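Local coordinates for xylan esterase 1 (Thermoanaerobacterium sp. 'JW/SL YS485', PDB 3FCY), which probably hydrolyses acetyl esters, removing acetyl groups from xylan and from cephalosporin C, and binds calcium, at residues V138-R143 with A185-I190; R178-D183 with G211-A216; L111-G116 with L128-A133. All blocks are in the same frame, centred on the assembly; numbering follows the deposited sequence.

Interaction 1: V138-R143 with A185-I190; sequences VAMDVR and AQLAGI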
loop_
_atom_site.group_PDB
_atom_site.type_symbol
_atom_site.label_atom_id
_atom_site.label_comp_id
_atom_site.label_asym_id
_atom_site.label_seq_id
_atom_site.Cartn_x
_atom_site.Cartn_y
_atom_site.Cartn_z
ATOM N N VAL A 138 -4.197 -11.972 -37.741
ATOM C CA VAL A 138 -3.169 -10.938 -37.786
ATOM C C VAL A 138 -3.175 -10.173 -36.463
ATOM O O VAL A 138 -4.235 -9.846 -35.937
ATOM C CB VAL A 138 -3.432 -9.943 -38.947
ATOM C CG1 VAL A 138 -2.328 -8.895 -39.004
ATOM C CG2 VAL A 138 -3.516 -10.697 -40.271
ATOM N N ALA A 139 -1.989 -9.907 -35.923
ATOM C CA ALA A 139 -1.854 -9.172 -34.664
ATOM C C ALA A 139 -0.801 -8.086 -34.864
ATOM O O ALA A 139 0.391 -8.378 -34.962
ATOM C CB ALA A 139 -1.437 -10.117 -33.543
ATOM N N MET A 140 -1.255 -6.837 -34.912
ATOM C CA MET A 140 -0.386 -5.682 -35.142
ATOM C C MET A 140 0.306 -5.141 -33.896
ATOM O O MET A 140 -0.255 -5.167 -32.797
ATOM C CB MET A 140 -1.206 -4.550 -35.774
ATOM C CG MET A 140 -0.395 -3.335 -36.216
ATOM S SD MET A 140 -1.445 -1.902 -36.585
ATOM C CE MET A 140 -1.479 -1.093 -34.974
ATOM N N ASP A 141 1.532 -4.658 -34.075
ATOM C CA ASP A 141 2.282 -4.054 -32.979
ATOM C C ASP A 141 2.096 -2.552 -33.133
ATOM O O ASP A 141 2.191 -2.022 -34.245
ATOM C CB ASP A 141 3.777 -4.379 -33.060
ATOM C CG ASP A 141 4.098 -5.791 -32.613
ATOM O OD1 ASP A 141 3.323 -6.354 -31.807
ATOM O OD2 ASP A 141 5.139 -6.328 -33.051
ATOM N N VAL A 142 1.813 -1.870 -32.028
ATOM C CA VAL A 142 1.634 -0.424 -32.060
ATOM C C VAL A 142 3.008 0.235 -32.148
ATOM O O VAL A 142 3.973 -0.250 -31.555
ATOM C CB VAL A 142 0.900 0.083 -30.794
ATOM C CG1 VAL A 142 0.902 1.610 -30.758
ATOM C CG2 VAL A 142 -0.539 -0.437 -30.784
ATOM N N ARG A 143 3.093 1.327 -32.904
ATOM C CA ARG A 143 4.346 2.061 -33.061
ATOM C C ARG A 143 4.991 2.392 -31.721
ATOM O O ARG A 143 4.322 2.844 -30.798
ATOM C CB ARG A 143 4.107 3.382 -33.797
ATOM C CG ARG A 143 3.546 3.251 -35.193
ATOM C CD ARG A 143 3.383 4.620 -35.838
ATOM N NE ARG A 143 2.862 4.502 -37.194
ATOM C CZ ARG A 143 3.039 5.406 -38.151
ATOM N NH1 ARG A 143 3.730 6.514 -37.903
ATOM N NH2 ARG A 143 2.534 5.194 -39.359
ATOM N N ALA A 185 -6.283 1.049 -39.833
ATOM C CA ALA A 185 -7.132 1.150 -41.020
ATOM C C ALA A 185 -6.400 0.615 -42.245
ATOM O O ALA A 185 -6.968 -0.125 -43.049
ATOM C CB ALA A 185 -7.541 2.604 -41.252
ATOM N N GLN A 186 -5.134 0.996 -42.374
ATOM C CA GLN A 186 -4.309 0.562 -43.489
ATOM C C GLN A 186 -4.120 -0.946 -43.442
ATOM O O GLN A 186 -4.199 -1.621 -44.466
ATOM C CB GLN A 186 -2.947 1.265 -43.441
ATOM C CG GLN A 186 -1.991 0.879 -44.568
ATOM C CD GLN A 186 -0.711 1.706 -44.557
ATOM O OE1 GLN A 186 -0.402 2.383 -43.574
ATOM N NE2 GLN A 186 0.044 1.643 -45.649
ATOM N N LEU A 187 -3.874 -1.472 -42.246
ATOM C CA LEU A 187 -3.678 -2.905 -42.083
ATOM C C LEU A 187 -4.952 -3.670 -42.435
ATOM O O LEU A 187 -4.885 -4.755 -43.007
ATOM C CB LEU A 187 -3.253 -3.234 -40.645
ATOM C CG LEU A 187 -3.048 -4.723 -40.333
ATOM C CD1 LEU A 187 -1.997 -5.307 -41.268
ATOM C CD2 LEU A 187 -2.618 -4.898 -38.881
ATOM N N ALA A 188 -6.108 -3.108 -42.093
ATOM C CA ALA A 188 -7.378 -3.763 -42.395
ATOM C C ALA A 188 -7.540 -3.900 -43.915
ATOM O O ALA A 188 -8.024 -4.921 -44.408
ATOM C CB ALA A 188 -8.546 -2.963 -41.809
ATOM N N GLY A 189 -7.125 -2.868 -44.645
ATOM C CA GLY A 189 -7.219 -2.892 -46.096
ATOM C C GLY A 189 -6.250 -3.894 -46.687
ATOM O O GLY A 189 -6.567 -4.583 -47.661
ATOM N N ILE A 190 -5.062 -3.980 -46.097
ATOM C CA ILE A 190 -4.052 -4.917 -46.569
ATOM C C ILE A 190 -4.562 -6.338 -46.352
ATOM O O ILE A 190 -4.423 -7.199 -47.217
ATOM C CB ILE A 190 -2.714 -4.723 -45.807
ATOM C CG1 ILE A 190 -2.057 -3.407 -46.241
ATOM C CG2 ILE A 190 -1.784 -5.901 -46.057
ATOM C CD1 ILE A 190 -0.781 -3.066 -45.473
#
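D141 OD2, one residue past the M140 that packs on L187, accepts hydrogen bonds from H96 ND1 and from the backbone N of Q148, while D141 OD1 takes one from S121 N. With both carboxylate oxygens held, the chain is tied down directly after M140. The contact with helix 176-192 lies on the preceding residues and is wholly apolar. V138 and M140 face the helix, and the intervening A139 points away from it, the alternation of a strand with one side turned to a helix.

A single methyl of the helix does most of the touching. L187 CD2 comes within 3.4 Å of M140 CB, closer than two carbons normally pack, and within 3.8 Å of M140 CG, the two side chains running alongside one another in reverse directions. In the methionine, CG anti to the backbone N (chi1 -173°) and a second torsion also extended carry SD past the leucine, 4.0 Å from L187 CD2; the bend at the third torsion turns only CE. V138 instead meets the leucine tip to tip, CG1 standing 4.0 Å from L187 CD2. L187 thus fits over the row formed by two alternate strand residues.

Further contacts with the same helix are made by V138 on V191 and by M140 on T184. On its flanks the strand is hydrogen-bonded through its backbone to strands 94-102 and 108-114. A helix laid by its leucine on one face of a central, mostly parallel sheet is characteristic of the alpha/beta-hydrolase fold.

Interaction 2: R178-D183 with G211-A216; sequences RHIFLD and GGLSLA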
loop_
_atom_site.group_PDB
_atom_site.type_symbol
_atom_site.label_atom_id
_atom_site.label_comp_id
_atom_site.label_asym_id
_atom_site.label_seq_id
_atom_site.Cartn_x
_atom_site.Cartn_y
_atom_site.Cartn_z
ATOM N N ARG A 178 -2.921 9.349 -33.990
ATOM C CA ARG A 178 -3.594 9.634 -35.246
ATOM C C ARG A 178 -2.963 8.682 -36.269
ATOM O O ARG A 178 -3.663 8.033 -37.056
ATOM C CB ARG A 178 -3.366 11.102 -35.623
ATOM C CG ARG A 178 -4.009 11.571 -36.921
ATOM C CD ARG A 178 -3.015 11.513 -38.056
ATOM N NE ARG A 178 -3.332 12.460 -39.123
ATOM C CZ ARG A 178 -2.623 12.570 -40.241
ATOM N NH1 ARG A 178 -1.564 11.792 -40.432
ATOM N NH2 ARG A 178 -2.973 13.448 -41.170
ATOM N N HIS A 179 -1.636 8.573 -36.226
ATOM C CA HIS A 179 -0.918 7.691 -37.141
ATOM C C HIS A 179 -1.218 6.232 -36.801
ATOM O O HIS A 179 -1.433 5.409 -37.692
ATOM C CB HIS A 179 0.593 7.929 -37.051
ATOM C CG HIS A 179 0.983 9.372 -37.136
ATOM N ND1 HIS A 179 0.329 10.274 -37.946
ATOM C CD2 HIS A 179 1.975 10.064 -36.524
ATOM C CE1 HIS A 179 0.900 11.461 -37.831
ATOM N NE2 HIS A 179 1.901 11.360 -36.973
ATOM N N ILE A 180 -1.222 5.919 -35.509
ATOM C CA ILE A 180 -1.507 4.564 -35.051
ATOM C C ILE A 180 -2.895 4.134 -35.522
ATOM O O ILE A 180 -3.066 3.022 -36.018
ATOM C CB ILE A 180 -1.424 4.464 -33.509
ATOM C CG1 ILE A 180 0.015 4.741 -33.054
ATOM C CG2 ILE A 180 -1.861 3.068 -33.051
ATOM C CD1 ILE A 180 0.194 4.829 -31.545
ATOM N N PHE A 181 -3.886 5.010 -35.371
ATOM C CA PHE A 181 -5.236 4.688 -35.823
ATOM C C PHE A 181 -5.174 4.404 -37.323
ATOM O O PHE A 181 -5.755 3.428 -37.804
ATOM C CB PHE A 181 -6.197 5.854 -35.561
ATOM C CG PHE A 181 -6.628 6.000 -34.118
ATOM C CD1 PHE A 181 -6.026 5.262 -33.103
ATOM C CD2 PHE A 181 -7.625 6.913 -33.777
ATOM C CE1 PHE A 181 -6.409 5.432 -31.769
ATOM C CE2 PHE A 181 -8.014 7.092 -32.449
ATOM C CZ PHE A 181 -7.404 6.350 -31.443
ATOM N N LEU A 182 -4.464 5.256 -38.062
ATOM C CA LEU A 182 -4.327 5.066 -39.504
ATOM C C LEU A 182 -3.666 3.728 -39.821
ATOM O O LEU A 182 -4.026 3.077 -40.806
ATOM C CB LEU A 182 -3.526 6.213 -40.134
ATOM C CG LEU A 182 -4.256 7.560 -40.212
ATOM C CD1 LEU A 182 -3.327 8.624 -40.808
ATOM C CD2 LEU A 182 -5.524 7.408 -41.055
ATOM N N ASP A 183 -2.707 3.312 -38.994
ATOM C CA ASP A 183 -2.047 2.028 -39.223
ATOM C C ASP A 183 -3.082 0.900 -39.169
ATOM O O ASP A 183 -3.041 -0.021 -39.983
ATOM C CB ASP A 183 -0.968 1.736 -38.168
ATOM C CG ASP A 183 0.226 2.678 -38.248
ATOM O OD1 ASP A 183 0.533 3.196 -39.344
ATOM O OD2 ASP A 183 0.878 2.876 -37.200
ATOM N N GLY A 211 -8.882 -2.492 -27.482
ATOM C CA GLY A 211 -10.316 -2.345 -27.660
ATOM C C GLY A 211 -10.611 -0.986 -28.268
ATOM O O GLY A 211 -11.565 -0.827 -29.032
ATOM N N GLY A 212 -9.787 -0.000 -27.920
ATOM C CA GLY A 212 -9.965 1.334 -28.457
ATOM C C GLY A 212 -9.546 1.345 -29.916
ATOM O O GLY A 212 -10.183 1.979 -30.757
ATOM N N LEU A 213 -8.463 0.632 -30.208
ATOM C CA LEU A 213 -7.946 0.523 -31.562
ATOM C C LEU A 213 -8.906 -0.264 -32.452
ATOM O O LEU A 213 -8.977 -0.023 -33.658
ATOM C CB LEU A 213 -6.576 -0.161 -31.557
ATOM C CG LEU A 213 -5.433 0.637 -30.922
ATOM C CD1 LEU A 213 -4.148 -0.181 -30.967
ATOM C CD2 LEU A 213 -5.255 1.957 -31.667
ATOM N N SER A 214 -9.622 -1.221 -31.864
ATOM C CA SER A 214 -10.586 -2.019 -32.625
ATOM C C SER A 214 -11.710 -1.113 -33.113
ATOM O O SER A 214 -12.154 -1.219 -34.256
ATOM C CB SER A 214 -11.176 -3.139 -31.758
ATOM O OG SER A 214 -10.228 -4.168 -31.554
ATOM N N LEU A 215 -12.166 -0.222 -32.239
ATOM C CA LEU A 215 -13.230 0.713 -32.588
ATOM C C LEU A 215 -12.728 1.682 -33.656
ATOM O O LEU A 215 -13.417 1.938 -34.645
ATOM C CB LEU A 215 -13.683 1.494 -31.351
ATOM C CG LEU A 215 -14.321 0.692 -30.212
ATOM C CD1 LEU A 215 -14.490 1.586 -28.995
ATOM C CD2 LEU A 215 -15.668 0.125 -30.657
ATOM N N ALA A 216 -11.525 2.214 -33.453
ATOM C CA ALA A 216 -10.937 3.154 -34.405
ATOM C C ALA A 216 -10.784 2.507 -35.776
ATOM O O ALA A 216 -11.122 3.101 -36.802
ATOM C CB ALA A 216 -9.575 3.638 -33.901
#
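The helix that follows the presumed nucleophile elbow meets helix 176-192 here, L213 and A216 packing on I180 and F181. The axes of the short segments 178-183 and 211-216 approach to 9.5 Å and cross at -67°, so the backbones come close over a limited span, and F181 and A216 are the residues whose CA atoms lie nearest.

The F181 ring has the largest share of the contact. A216 CB sits over the middle of one ring face in a CH-pi contact, 3.8 Å from the centroid and 11° off the ring normal. The ring reaches this place because its CG is anti to the carbonyl carbon (chi1 -76°), which swings the phenyl across to the other helix. L213 crosses the phenylalanine side chain at about a right angle; its CD2 approaches the ring obliquely, 3.7 Å from F181 CE1. The same methyl also lies 3.8 Å from I180 CG2, and so is lodged between two successive residues of the helix. With an alanine in place of F181, A216 CB would probably lose its aromatic cover and L213 CD2 one of its two supports, opening a gap between the helices.

V279 and L282 of helix 279-282 pack on F181 too, and V142 touches both I180 and L213. Two buried helices crossing beside the central sheet, one of them leading on from the elbow, are a regular element of alpha/beta hydrolases.

Interaction 3: L111-G116 with L128-A133; sequences LIRFHG and LNYVAA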
loop_
_atom_site.group_PDB
_atom_site.type_symbol
_atom_site.label_atom_id
_atom_site.label_comp_id
_atom_site.label_asym_id
_atom_site.label_seq_id
_atom_site.Cartn_x
_atom_site.Cartn_y
_atom_site.Cartn_z
ATOM N N LEU A 111 -9.194 -12.350 -38.709
ATOM C CA LEU A 111 -9.326 -11.606 -37.468
ATOM C C LEU A 111 -8.060 -10.786 -37.266
ATOM O O LEU A 111 -6.954 -11.293 -37.452
ATOM C CB LEU A 111 -9.506 -12.560 -36.281
ATOM C CG LEU A 111 -9.399 -11.927 -34.879
ATOM C CD1 LEU A 111 -10.590 -11.014 -34.619
ATOM C CD2 LEU A 111 -9.351 -13.026 -33.825
ATOM N N ILE A 112 -8.225 -9.518 -36.902
ATOM C CA ILE A 112 -7.082 -8.651 -36.643
ATOM C C ILE A 112 -7.116 -8.255 -35.166
ATOM O O ILE A 112 -8.051 -7.592 -34.712
ATOM C CB ILE A 112 -7.121 -7.364 -37.496
ATOM C CG1 ILE A 112 -7.228 -7.716 -38.983
ATOM C CG2 ILE A 112 -5.849 -6.553 -37.257
ATOM C CD1 ILE A 112 -7.407 -6.495 -39.891
ATOM N N ARG A 113 -6.103 -8.676 -34.416
ATOM C CA ARG A 113 -6.030 -8.357 -32.994
ATOM C C ARG A 113 -5.134 -7.153 -32.726
ATOM O O ARG A 113 -4.113 -6.959 -33.390
ATOM C CB ARG A 113 -5.496 -9.556 -32.198
ATOM C CG ARG A 113 -6.529 -10.602 -31.821
ATOM C CD ARG A 113 -5.863 -11.712 -31.009
ATOM N NE ARG A 113 -6.817 -12.587 -30.330
ATOM C CZ ARG A 113 -7.585 -12.214 -29.308
ATOM N NH1 ARG A 113 -7.518 -10.973 -28.838
ATOM N NH2 ARG A 113 -8.412 -13.086 -28.743
ATOM N N PHE A 114 -5.537 -6.350 -31.747
ATOM C CA PHE A 114 -4.787 -5.170 -31.333
ATOM C C PHE A 114 -4.488 -5.353 -29.846
ATOM O O PHE A 114 -5.323 -5.867 -29.099
ATOM C CB PHE A 114 -5.612 -3.912 -31.609
ATOM C CG PHE A 114 -5.884 -3.693 -33.076
ATOM C CD1 PHE A 114 -4.826 -3.530 -33.972
ATOM C CD2 PHE A 114 -7.188 -3.678 -33.567
ATOM C CE1 PHE A 114 -5.060 -3.356 -35.340
ATOM C CE2 PHE A 114 -7.438 -3.502 -34.938
ATOM C CZ PHE A 114 -6.371 -3.343 -35.824
ATOM N N HIS A 115 -3.302 -4.936 -29.416
ATOM C CA HIS A 115 -2.885 -5.148 -28.034
ATOM C C HIS A 115 -3.018 -3.994 -27.051
ATOM O O HIS A 115 -3.289 -2.849 -27.426
ATOM C CB HIS A 115 -1.438 -5.645 -28.024
ATOM C CG HIS A 115 -0.448 -4.619 -28.487
ATOM N ND1 HIS A 115 -0.123 -3.510 -27.735
ATOM C CD2 HIS A 115 0.265 -4.519 -29.634
ATOM C CE1 HIS A 115 0.748 -2.770 -28.401
ATOM N NE2 HIS A 115 1.001 -3.360 -29.556
ATOM N N GLY A 116 -2.805 -4.330 -25.780
ATOM C CA GLY A 116 -2.887 -3.366 -24.703
ATOM C C GLY A 116 -1.754 -2.353 -24.692
ATOM O O GLY A 116 -0.722 -2.534 -25.338
ATOM N N LEU A 128 -3.655 -19.223 -32.391
ATOM C CA LEU A 128 -4.091 -20.406 -33.125
ATOM C C LEU A 128 -5.498 -20.902 -32.811
ATOM O O LEU A 128 -6.016 -21.768 -33.514
ATOM C CB LEU A 128 -3.091 -21.549 -32.916
ATOM C CG LEU A 128 -1.660 -21.270 -33.388
ATOM C CD1 LEU A 128 -0.765 -22.461 -33.042
ATOM C CD2 LEU A 128 -1.658 -20.999 -34.897
ATOM N N ASN A 129 -6.123 -20.371 -31.767
ATOM C CA ASN A 129 -7.475 -20.809 -31.445
ATOM C C ASN A 129 -8.416 -20.417 -32.584
ATOM O O ASN A 129 -9.338 -21.159 -32.913
ATOM C CB ASN A 129 -7.939 -20.220 -30.104
ATOM C CG ASN A 129 -7.956 -18.705 -30.094
ATOM O OD1 ASN A 129 -7.151 -18.055 -30.755
ATOM N ND2 ASN A 129 -8.867 -18.134 -29.316
ATOM N N TYR A 130 -8.176 -19.263 -33.203
ATOM C CA TYR A 130 -9.011 -18.850 -34.326
ATOM C C TYR A 130 -8.542 -19.508 -35.623
ATOM O O TYR A 130 -9.327 -19.684 -36.558
ATOM C CB TYR A 130 -9.027 -17.326 -34.480
ATOM C CG TYR A 130 -9.984 -16.657 -33.521
ATOM C CD1 TYR A 130 -9.581 -16.314 -32.228
ATOM C CD2 TYR A 130 -11.307 -16.409 -33.890
ATOM C CE1 TYR A 130 -10.473 -15.740 -31.326
ATOM C CE2 TYR A 130 -12.211 -15.838 -32.997
ATOM C CZ TYR A 130 -11.784 -15.505 -31.715
ATOM O OH TYR A 130 -12.660 -14.926 -30.828
ATOM N N VAL A 131 -7.267 -19.876 -35.684
ATOM C CA VAL A 131 -6.753 -20.546 -36.873
ATOM C C VAL A 131 -7.442 -21.913 -36.917
ATOM O O VAL A 131 -7.729 -22.441 -37.989
ATOM C CB VAL A 131 -5.212 -20.731 -36.812
ATOM C CG1 VAL A 131 -4.735 -21.578 -37.991
ATOM C CG2 VAL A 131 -4.523 -19.365 -36.848
ATOM N N ALA A 132 -7.713 -22.475 -35.742
ATOM C CA ALA A 132 -8.393 -23.764 -35.659
ATOM C C ALA A 132 -9.764 -23.639 -36.319
ATOM O O ALA A 132 -10.311 -24.618 -36.828
ATOM C CB ALA A 132 -8.557 -24.190 -34.203
ATOM N N ALA A 133 -10.309 -22.425 -36.305
ATOM C CA ALA A 133 -11.613 -22.162 -36.897
ATOM C C ALA A 133 -11.490 -21.800 -38.372
ATOM O O ALA A 133 -12.470 -21.405 -39.000
ATOM C CB ALA A 133 -12.313 -21.039 -36.140
HETATM O O HOH W 1 -6.728 -15.408 -29.974
#
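L111 and R113 of strand 108-114 meet Y130 within a beta-alpha-beta unit of the alpha/beta-hydrolase core, in which the short, weakly bonded helix about 128-131 leads on to strand 136-140.

The apolar part is a CH-pi contact. L111 CD2 stands over one face of the Y130 ring, 3.6 Å from its centroid and 10° off the normal, nearly equidistant from the six ring carbons. Y130 has its CG anti to the carbonyl carbon (chi1 -81°), which carries the ring toward the strand and lays it over the methyl. M205 of the neighbouring strand 202-207 and M338 and M341 of helix 333-342 also pack on the tyrosine. R113 is a looser neighbour: its NH2 lies 4.2 Å from Y130 CE1, placed obliquely to the ring.

Polar contact is made through water. R113 NE donates to a water at 2.8 Å, and that water lies 2.8 Å from N129 OD1, to which it can donate, linking strand to helix without a direct bond. N129 OD1 also receives a weak bond from the backbone N of Y130, while N129 ND2 makes a weak one to N125 of the second subunit.

Two backbone carbonyls accept side-chain bonds. A133 O takes one from the hydroxyl of Y345, a residue of the calcium site, and beyond F114, H115 ND1 donates to G116 O at 2.7 Å with an N-H...O angle of 161°, the oxygen lying in the imidazole plane.

In the fold
Interactions 1 and 2 share helix 176-192 and have centres 9 Å apart; a salt bridge from R143 NE to D183 OD2 (2.6 Å) joins them, and V142 CG1 lies 3.4 Å from I180 CD1. Interaction 3 is coupled to interaction 1 through the sheet, V138 O lying 2.7 Å from R113 N in a probable hydrogen bond. Interactions 2 and 3, about 17 Å apart between centres, meet where F114 packs on L213 and S214. The L213 side chain is about 9 Å from that of S208, the predicted nucleophile, and the I180 side chain is about 7 Å from that of Y117, predicted to bind substrate, whereas the Y130 side chain is about 13 Å from the calcium ion.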